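Local coordinates for ABC sugar (Ribose) transporter, periplasmic substrate-binding subunit (Rhodobacter sphaeroides, PDB 3L49), which probably binds a sugar or related carbohydrate in the periplasm and delivers it to an ABC transporter for uptake, at residues L69-D73 against Y135-V139; I10-G14 against N46-Q50; W19-A23 against Q246-G252. All blocks are in the same frame, centred on the assembly; numbering follows the deposited sequence.

Contact 1: residues L69-D73 against Y135-V139; sequences LGNLD and YSVPV
Asn71 and Ser136 meet where the two lobes of this periplasmic binding protein come together, Asn71 at the N-cap of its helix and Ser136 one residue before Val137, the N-cap of the other. Ser136 OG donates to Asn71 OD1 at 2.7 Å, yet it arrives above the carbonyl plane, 57° out of it, and so on no lone pair. The same rotation of the amide takes ND2 to Val137 CG2, at 3.8 Å, the two side chains meeting at about a right angle. Val137 splits its two methyls between partners: with CG1 anti to the backbone N (chi1 -176°) that methyl reaches Leu69 CD2 at 3.8 Å, while CG2 also approaches Gly70 O at 3.9 Å. Further along, Leu72 CG lies 4.1 Å from Pro138 CG, a light touch of branch against ring. Gly70 suits its place because its backbone angles would jam a beta carbon against the preceding carbonyl. Asp93 lies beside both Leu69 and Val139, and Leu69 borders a bound, unidentified ligand. One unaligned hydrogen bond and a few apolar contacts make a modest bridge, consistent with lobes that close over a ligand and can part again, as in other proteins of this family.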
loop_
_atom_site.group_PDB
_atom_site.type_symbol
_atom_site.label_atom_id
_atom_site.label_comp_id
_atom_site.label_asym_id
_atom_site.label_seq_id
_atom_site.Cartn_x
_atom_site.Cartn_y
_atom_site.Cartn_z
ATOM N N LEU A 69 -5.485 -1.615 6.609
ATOM C CA LEU A 69 -4.167 -0.958 6.755
ATOM C C LEU A 69 -3.800 -0.503 8.168
ATOM O O LEU A 69 -4.420 -0.914 9.143
ATOM C CB LEU A 69 -3.999 0.183 5.741
ATOM C CG LEU A 69 -3.767 -0.283 4.303
ATOM C CD1 LEU A 69 -4.261 0.756 3.321
ATOM C CD2 LEU A 69 -2.288 -0.622 4.060
ATOM N N GLY A 70 -2.777 0.339 8.272
ATOM C CA GLY A 70 -2.321 0.813 9.569
ATOM C C GLY A 70 -1.134 0.043 10.106
ATOM O O GLY A 70 -0.678 -0.929 9.495
ATOM N N ASN A 71 -0.639 0.487 11.258
ATOM C CA ASN A 71 0.510 -0.129 11.912
ATOM C C ASN A 71 0.103 -1.338 12.730
ATOM O O ASN A 71 -0.735 -1.232 13.629
ATOM C CB ASN A 71 1.225 0.887 12.799
ATOM C CG ASN A 71 2.250 1.712 12.043
ATOM O OD1 ASN A 71 3.306 2.021 12.585
ATOM N ND2 ASN A 71 1.953 2.068 10.793
ATOM N N LEU A 72 0.714 -2.478 12.404
ATOM C CA LEU A 72 0.403 -3.770 13.024
ATOM C C LEU A 72 0.756 -3.798 14.512
ATOM O O LEU A 72 -0.031 -4.284 15.329
ATOM C CB LEU A 72 1.151 -4.905 12.303
ATOM C CG LEU A 72 0.486 -6.261 12.007
ATOM C CD1 LEU A 72 1.490 -7.391 12.223
ATOM C CD2 LEU A 72 -0.786 -6.524 12.814
ATOM N N ASP A 73 1.933 -3.270 14.845
ATOM C CA ASP A 73 2.450 -3.281 16.216
ATOM C C ASP A 73 1.532 -2.550 17.189
ATOM O O ASP A 73 1.345 -3.000 18.320
ATOM C CB ASP A 73 3.887 -2.731 16.278
ATOM C CG ASP A 73 4.009 -1.298 15.749
ATOM O OD1 ASP A 73 3.205 -0.886 14.878
ATOM O OD2 ASP A 73 4.929 -0.584 16.208
ATOM N N TYR A 135 7.570 0.827 6.928
ATOM C CA TYR A 135 7.973 -0.573 7.106
ATOM C C TYR A 135 7.145 -1.367 8.124
ATOM O O TYR A 135 7.020 -2.583 8.003
ATOM C CB TYR A 135 9.461 -0.656 7.451
ATOM C CG TYR A 135 10.051 -2.031 7.270
ATOM C CD1 TYR A 135 10.367 -2.509 5.996
ATOM C CD2 TYR A 135 10.289 -2.864 8.370
ATOM C CE1 TYR A 135 10.909 -3.778 5.823
ATOM C CE2 TYR A 135 10.835 -4.137 8.206
ATOM C CZ TYR A 135 11.147 -4.582 6.929
ATOM O OH TYR A 135 11.676 -5.833 6.745
ATOM N N SER A 136 6.564 -0.677 9.101
ATOM C CA SER A 136 5.637 -1.289 10.067
ATOM C C SER A 136 4.260 -1.660 9.477
ATOM O O SER A 136 3.419 -2.262 10.164
ATOM C CB SER A 136 5.446 -0.354 11.256
ATOM O OG SER A 136 4.995 0.910 10.807
ATOM N N VAL A 137 4.022 -1.273 8.225
ATOM C CA VAL A 137 2.854 -1.722 7.477
ATOM C C VAL A 137 3.276 -2.980 6.713
ATOM O O VAL A 137 4.229 -2.928 5.930
ATOM C CB VAL A 137 2.352 -0.622 6.508
ATOM C CG1 VAL A 137 1.086 -1.048 5.793
ATOM C CG2 VAL A 137 2.113 0.663 7.262
ATOM N N PRO A 138 2.599 -4.122 6.975
ATOM C CA PRO A 138 2.869 -5.440 6.376
ATOM C C PRO A 138 3.203 -5.459 4.877
ATOM O O PRO A 138 4.220 -6.045 4.499
ATOM C CB PRO A 138 1.578 -6.216 6.657
ATOM C CG PRO A 138 1.116 -5.670 7.951
ATOM C CD PRO A 138 1.495 -4.203 7.953
ATOM N N VAL A 139 2.377 -4.819 4.043
ATOM C CA VAL A 139 2.602 -4.821 2.588
ATOM C C VAL A 139 3.860 -4.058 2.161
ATOM O O VAL A 139 4.538 -4.445 1.212
ATOM C CB VAL A 139 1.361 -4.360 1.775
ATOM C CG1 VAL A 139 0.165 -5.224 2.120
ATOM C CG2 VAL A 139 1.035 -2.870 1.997
#

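Contact 2: residues I10-G14 against N46-Q50; sequences ITAIG and NDQTQ
Thr11 and Gln50 supply the polar link between a strand end and the first turn of a helix. Gln50 NE2 donates to Thr11 OG1 over 2.9 Å, an almost straight bond of 172° with the oxygen lying in the amide plane. The torsions bring both groups together: Thr11 carries OG1 anti to its backbone nitrogen (chi1 169°), and the glutamine, bent at its second torsion, brings its amide in at about a right angle to the threonine. The other end of that amide rests on hydrocarbon, OE1 lying 3.4 Å from Ile13 CB. Ile13 also stretches its CD1 to within 3.4 Å of Asp47 OD2, so one isoleucine side chain, at CB and CD1, meets two side-chain oxygens of the helix start. Since Gln50 and Thr11 are both buried, an alanine in place of Gln50 would probably leave the threonine hydroxyl without this donor and open a gap against the flank of Ile13.

Behind this first shell, the helix start is fixed by Asn46 at the N-cap. Its OD1 accepts twice from Thr49, from N and from OG1, each at 2.7 Å, the hydroxyl standing above the carbonyl plane. The backbone bond from Gln50 N to Asn46 O, at 3.3 Å, adds to the turn from which the glutamine projects.

Strand 7-12 lies between 37-42 and 64-68 in the parallel sheet. Helix 47-60 links those two flanking strands in a beta-alpha-beta crossover that passes over strand 7-12, and Thr11 faces this helix, touching Ile54 and Leu57 as well. The neighbours Ile10 and Ala12 turn instead to helix 18-33, so the strand is sandwiched between helices.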
loop_
_atom_site.group_PDB
_atom_site.type_symbol
_atom_site.label_atom_id
_atom_site.label_comp_id
_atom_site.label_asym_id
_atom_site.label_seq_id
_atom_site.Cartn_x
_atom_site.Cartn_y
_atom_site.Cartn_z
ATOM N N ILE A 10 -16.346 -1.765 9.672
ATOM C CA ILE A 10 -15.121 -1.484 8.915
ATOM C C ILE A 10 -14.265 -0.507 9.714
ATOM O O ILE A 10 -14.749 0.554 10.115
ATOM C CB ILE A 10 -15.430 -0.830 7.540
ATOM C CG1 ILE A 10 -16.298 -1.741 6.671
ATOM C CG2 ILE A 10 -14.138 -0.437 6.798
ATOM C CD1 ILE A 10 -17.068 -0.963 5.641
ATOM N N THR A 11 -13.006 -0.864 9.951
ATOM C CA THR A 11 -12.049 0.059 10.568
ATOM C C THR A 11 -10.804 0.274 9.684
ATOM O O THR A 11 -9.954 -0.595 9.567
ATOM C CB THR A 11 -11.697 -0.313 12.064
ATOM O OG1 THR A 11 -10.575 0.458 12.512
ATOM C CG2 THR A 11 -11.373 -1.794 12.240
ATOM N N ALA A 12 -10.729 1.441 9.051
ATOM C CA ALA A 12 -9.615 1.809 8.187
ATOM C C ALA A 12 -8.805 2.917 8.831
ATOM O O ALA A 12 -9.356 3.744 9.558
ATOM C CB ALA A 12 -10.140 2.281 6.858
ATOM N N ILE A 13 -7.506 2.971 8.557
ATOM C CA ILE A 13 -6.705 4.054 9.131
ATOM C C ILE A 13 -6.883 5.386 8.379
ATOM O O ILE A 13 -6.614 6.447 8.923
ATOM C CB ILE A 13 -5.208 3.674 9.337
ATOM C CG1 ILE A 13 -4.544 4.660 10.321
ATOM C CG2 ILE A 13 -4.476 3.555 7.995
ATOM C CD1 ILE A 13 -3.210 4.228 10.892
ATOM N N GLY A 14 -7.365 5.336 7.144
ATOM C CA GLY A 14 -7.632 6.561 6.417
ATOM C C GLY A 14 -8.366 6.368 5.114
ATOM O O GLY A 14 -8.570 5.237 4.658
ATOM N N ASN A 46 -4.846 8.808 12.219
ATOM C CA ASN A 46 -4.487 8.823 13.622
ATOM C C ASN A 46 -4.636 7.422 14.177
ATOM O O ASN A 46 -5.718 6.835 14.085
ATOM C CB ASN A 46 -5.386 9.795 14.388
ATOM C CG ASN A 46 -4.989 9.927 15.836
ATOM O OD1 ASN A 46 -5.625 9.355 16.716
ATOM N ND2 ASN A 46 -3.913 10.657 16.092
ATOM N N ASP A 47 -3.551 6.892 14.740
ATOM C CA ASP A 47 -3.535 5.535 15.311
ATOM C C ASP A 47 -4.428 5.399 16.542
ATOM O O ASP A 47 -5.116 4.383 16.715
ATOM C CB ASP A 47 -2.107 5.109 15.665
ATOM C CG ASP A 47 -1.276 4.767 14.438
ATOM O OD1 ASP A 47 -0.361 5.548 14.097
ATOM O OD2 ASP A 47 -1.539 3.721 13.808
ATOM N N GLN A 48 -4.417 6.439 17.376
ATOM C CA GLN A 48 -5.150 6.446 18.630
ATOM C C GLN A 48 -6.657 6.510 18.391
ATOM O O GLN A 48 -7.437 5.947 19.170
ATOM C CB GLN A 48 -4.683 7.615 19.499
ATOM C CG GLN A 48 -4.150 7.188 20.862
ATOM C CD GLN A 48 -2.870 6.365 20.754
ATOM O OE1 GLN A 48 -2.859 5.167 21.053
ATOM N NE2 GLN A 48 -1.790 7.001 20.304
ATOM N N THR A 49 -7.051 7.191 17.312
ATOM C CA THR A 49 -8.446 7.214 16.854
ATOM C C THR A 49 -8.893 5.810 16.465
ATOM O O THR A 49 -9.950 5.346 16.925
ATOM C CB THR A 49 -8.658 8.184 15.668
ATOM O OG1 THR A 49 -8.285 9.504 16.062
ATOM C CG2 THR A 49 -10.130 8.205 15.218
ATOM N N GLN A 50 -8.067 5.134 15.655
ATOM C CA GLN A 50 -8.352 3.764 15.198
ATOM C C GLN A 50 -8.586 2.805 16.363
ATOM O O GLN A 50 -9.549 2.031 16.345
ATOM C CB GLN A 50 -7.244 3.228 14.280
ATOM C CG GLN A 50 -7.477 1.772 13.850
ATOM C CD GLN A 50 -6.978 1.456 12.459
ATOM O OE1 GLN A 50 -5.831 1.747 12.119
ATOM N NE2 GLN A 50 -7.840 0.840 11.647
#

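Contact 3: residues W19-A23 against Q246-G252; sequences WDLKA and QQPSEIG
Pro248 lies flat on the indole of Trp19, and this pairing forms the dense part of the contact. Its CB stands 3.6 Å from the centroid of the five-membered ring and 5° off the normal, a CH-pi contact over the face, while CG reaches Trp19 CD1 at 3.6 Å. With CG anti to the backbone nitrogen (chi1 -169°) the indole is carried toward Pro248, and the second torsion turns its face to the proline. Beyond the pyrrole, Ile251 CD1 meets Trp19 CZ2 more lightly. Further along, the side chains are small or absent: Ala23 CA sends a CH toward Pro248 O, and a beta carbon on Gly252 would fall 2.5 Å from Ala23 O. At this seam the axes of segments 19-23 and 248-252 approach to 7.9 Å, their N-to-C directions 38° apart.

The outer flank is looser. Lys22 lays CB and CG against the second helix, CG coming 3.4 Å from Ser249 OG; its ammonium group (NZ) turns away to a salt bridge with Asp18. A water donates to Lys22 O and hydrogen-bonds Ser249 OG, each at 2.7 Å, tying the serine to a helix carbonyl through solvent.

Helix 248-263 follows strand 240-245 and packs on helix 18-33 close to where the chain crosses between the lobes, as in this family of binding proteins. There Gln246 NE2 sits 3.1 Å from Trp19 NE1, but two donors cannot bond each other. Instead OE1 is hydrogen-bonded to Ser105 OG, and NE2 to a bound, unidentified ligand. Carbon packing thus holds the indole face and the small residues, a water bridges the outer side, and Gln246 turns its polar end to Ser105 and the ligand.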
loop_
_atom_site.group_PDB
_atom_site.type_symbol
_atom_site.label_atom_id
_atom_site.label_comp_id
_atom_site.label_asym_id
_atom_site.label_seq_id
_atom_site.Cartn_x
_atom_site.Cartn_y
_atom_site.Cartn_z
ATOM N N TRP A 19 -6.162 5.079 -3.196
ATOM C CA TRP A 19 -6.238 3.657 -3.040
ATOM C C TRP A 19 -7.104 3.353 -1.832
ATOM O O TRP A 19 -8.005 2.556 -1.902
ATOM C CB TRP A 19 -4.837 3.045 -2.904
ATOM C CG TRP A 19 -4.760 1.556 -2.984
ATOM C CD1 TRP A 19 -4.375 0.810 -4.041
ATOM C CD2 TRP A 19 -5.051 0.634 -1.947
ATOM N NE1 TRP A 19 -4.407 -0.492 -3.730
ATOM C CE2 TRP A 19 -4.812 -0.634 -2.443
ATOM C CE3 TRP A 19 -5.464 0.763 -0.634
ATOM C CZ2 TRP A 19 -5.003 -1.738 -1.701
ATOM C CZ3 TRP A 19 -5.645 -0.324 0.091
ATOM C CH2 TRP A 19 -5.422 -1.568 -0.431
ATOM N N ASP A 20 -6.829 4.033 -0.735
ATOM C CA ASP A 20 -7.554 3.825 0.514
ATOM C C ASP A 20 -9.035 4.121 0.369
ATOM O O ASP A 20 -9.861 3.361 0.858
ATOM C CB ASP A 20 -6.967 4.701 1.621
ATOM C CG ASP A 20 -5.625 4.201 2.116
ATOM O OD1 ASP A 20 -4.951 3.445 1.384
ATOM O OD2 ASP A 20 -5.236 4.579 3.237
ATOM N N LEU A 21 -9.357 5.226 -0.304
ATOM C CA LEU A 21 -10.739 5.629 -0.512
ATOM C C LEU A 21 -11.490 4.614 -1.367
ATOM O O LEU A 21 -12.624 4.259 -1.044
ATOM C CB LEU A 21 -10.827 7.036 -1.116
ATOM C CG LEU A 21 -12.250 7.539 -1.412
ATOM C CD1 LEU A 21 -13.047 7.717 -0.129
ATOM C CD2 LEU A 21 -12.251 8.826 -2.243
ATOM N N LYS A 22 -10.843 4.139 -2.433
ATOM C CA LYS A 22 -11.407 3.087 -3.295
ATOM C C LYS A 22 -11.712 1.775 -2.561
ATOM O O LYS A 22 -12.767 1.187 -2.782
ATOM C CB LYS A 22 -10.499 2.811 -4.500
ATOM C CG LYS A 22 -10.992 3.364 -5.837
ATOM C CD LYS A 22 -10.892 4.883 -5.938
ATOM C CE LYS A 22 -10.715 5.339 -7.385
ATOM N NZ LYS A 22 -9.372 4.970 -7.932
ATOM N N ALA A 23 -10.797 1.333 -1.695
ATOM C CA ALA A 23 -10.977 0.089 -0.951
ATOM C C ALA A 23 -12.106 0.201 0.081
ATOM O O ALA A 23 -12.930 -0.713 0.238
ATOM C CB ALA A 23 -9.670 -0.299 -0.273
ATOM N N GLN A 246 -2.576 -1.778 -8.799
ATOM C CA GLN A 246 -3.448 -2.673 -8.042
ATOM C C GLN A 246 -4.928 -2.409 -8.302
ATOM O O GLN A 246 -5.286 -1.435 -8.950
ATOM C CB GLN A 246 -3.202 -2.493 -6.548
ATOM C CG GLN A 246 -1.813 -2.840 -6.053
ATOM C CD GLN A 246 -1.743 -2.728 -4.554
ATOM O OE1 GLN A 246 -1.966 -3.702 -3.838
ATOM N NE2 GLN A 246 -1.491 -1.521 -4.064
ATOM N N GLN A 247 -5.791 -3.269 -7.763
ATOM C CA GLN A 247 -7.238 -3.063 -7.849
ATOM C C GLN A 247 -7.906 -2.936 -6.468
ATOM O O GLN A 247 -8.528 -3.902 -6.001
ATOM C CB GLN A 247 -7.884 -4.203 -8.641
ATOM C CG GLN A 247 -7.392 -4.347 -10.073
ATOM C CD GLN A 247 -7.587 -5.747 -10.622
ATOM O OE1 GLN A 247 -8.490 -6.474 -10.207
ATOM N NE2 GLN A 247 -6.743 -6.130 -11.573
ATOM N N PRO A 248 -7.770 -1.758 -5.802
ATOM C CA PRO A 248 -8.377 -1.561 -4.472
ATOM C C PRO A 248 -9.889 -1.785 -4.422
ATOM O O PRO A 248 -10.382 -2.355 -3.447
ATOM C CB PRO A 248 -8.036 -0.104 -4.136
ATOM C CG PRO A 248 -7.666 0.525 -5.431
ATOM C CD PRO A 248 -7.004 -0.563 -6.202
ATOM N N SER A 249 -10.605 -1.366 -5.465
ATOM C CA SER A 249 -12.040 -1.628 -5.567
ATOM C C SER A 249 -12.373 -3.121 -5.603
ATOM O O SER A 249 -13.387 -3.544 -5.033
ATOM C CB SER A 249 -12.649 -0.908 -6.768
ATOM O OG SER A 249 -12.705 0.486 -6.526
ATOM N N GLU A 250 -11.517 -3.916 -6.246
ATOM C CA GLU A 250 -11.676 -5.371 -6.212
ATOM C C GLU A 250 -11.364 -5.966 -4.857
ATOM O O GLU A 250 -12.117 -6.815 -4.378
ATOM C CB GLU A 250 -10.834 -6.061 -7.275
ATOM C CG GLU A 250 -11.583 -6.285 -8.552
ATOM C CD GLU A 250 -12.731 -7.275 -8.425
ATOM O OE1 GLU A 250 -13.850 -6.933 -8.874
ATOM O OE2 GLU A 250 -12.518 -8.390 -7.894
ATOM N N ILE A 251 -10.257 -5.515 -4.259
ATOM C CA ILE A 251 -9.819 -5.963 -2.932
ATOM C C ILE A 251 -10.928 -5.771 -1.883
ATOM O O ILE A 251 -11.264 -6.709 -1.161
ATOM C CB ILE A 251 -8.475 -5.278 -2.519
ATOM C CG1 ILE A 251 -7.291 -5.994 -3.179
ATOM C CG2 ILE A 251 -8.281 -5.284 -1.025
ATOM C CD1 ILE A 251 -6.144 -5.071 -3.625
ATOM N N GLY A 252 -11.515 -4.574 -1.836
ATOM C CA GLY A 252 -12.595 -4.282 -0.905
ATOM C C GLY A 252 -13.808 -5.173 -1.104
ATOM O O GLY A 252 -14.354 -5.710 -0.137
HETATM O O HOH W 1 -14.400 1.663 -4.839
#

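Overall arrangement
The helices of contact 3 and all of contact 2 belong to one lobe and are largely buried, with Gln246 at the crossing between lobes, whereas contact 1 spans the two lobes and is only partly buried. Helix 18-33 ties the buried pair together: it follows strand 7-12 of contact 2 and supplies one side of contact 3, where it packs on helix 248-263 from far along the chain. Contact 2 relies on a straight, sheltered amide bond, contact 3 on aromatic and small-residue packing, and contact 1 on a single skewed bond with sparse apolar contacts. Leu69 connects all three, its side chain touching Ile13 of contact 2 and Trp19 and Asp20 of contact 3, beside the ligand cleft.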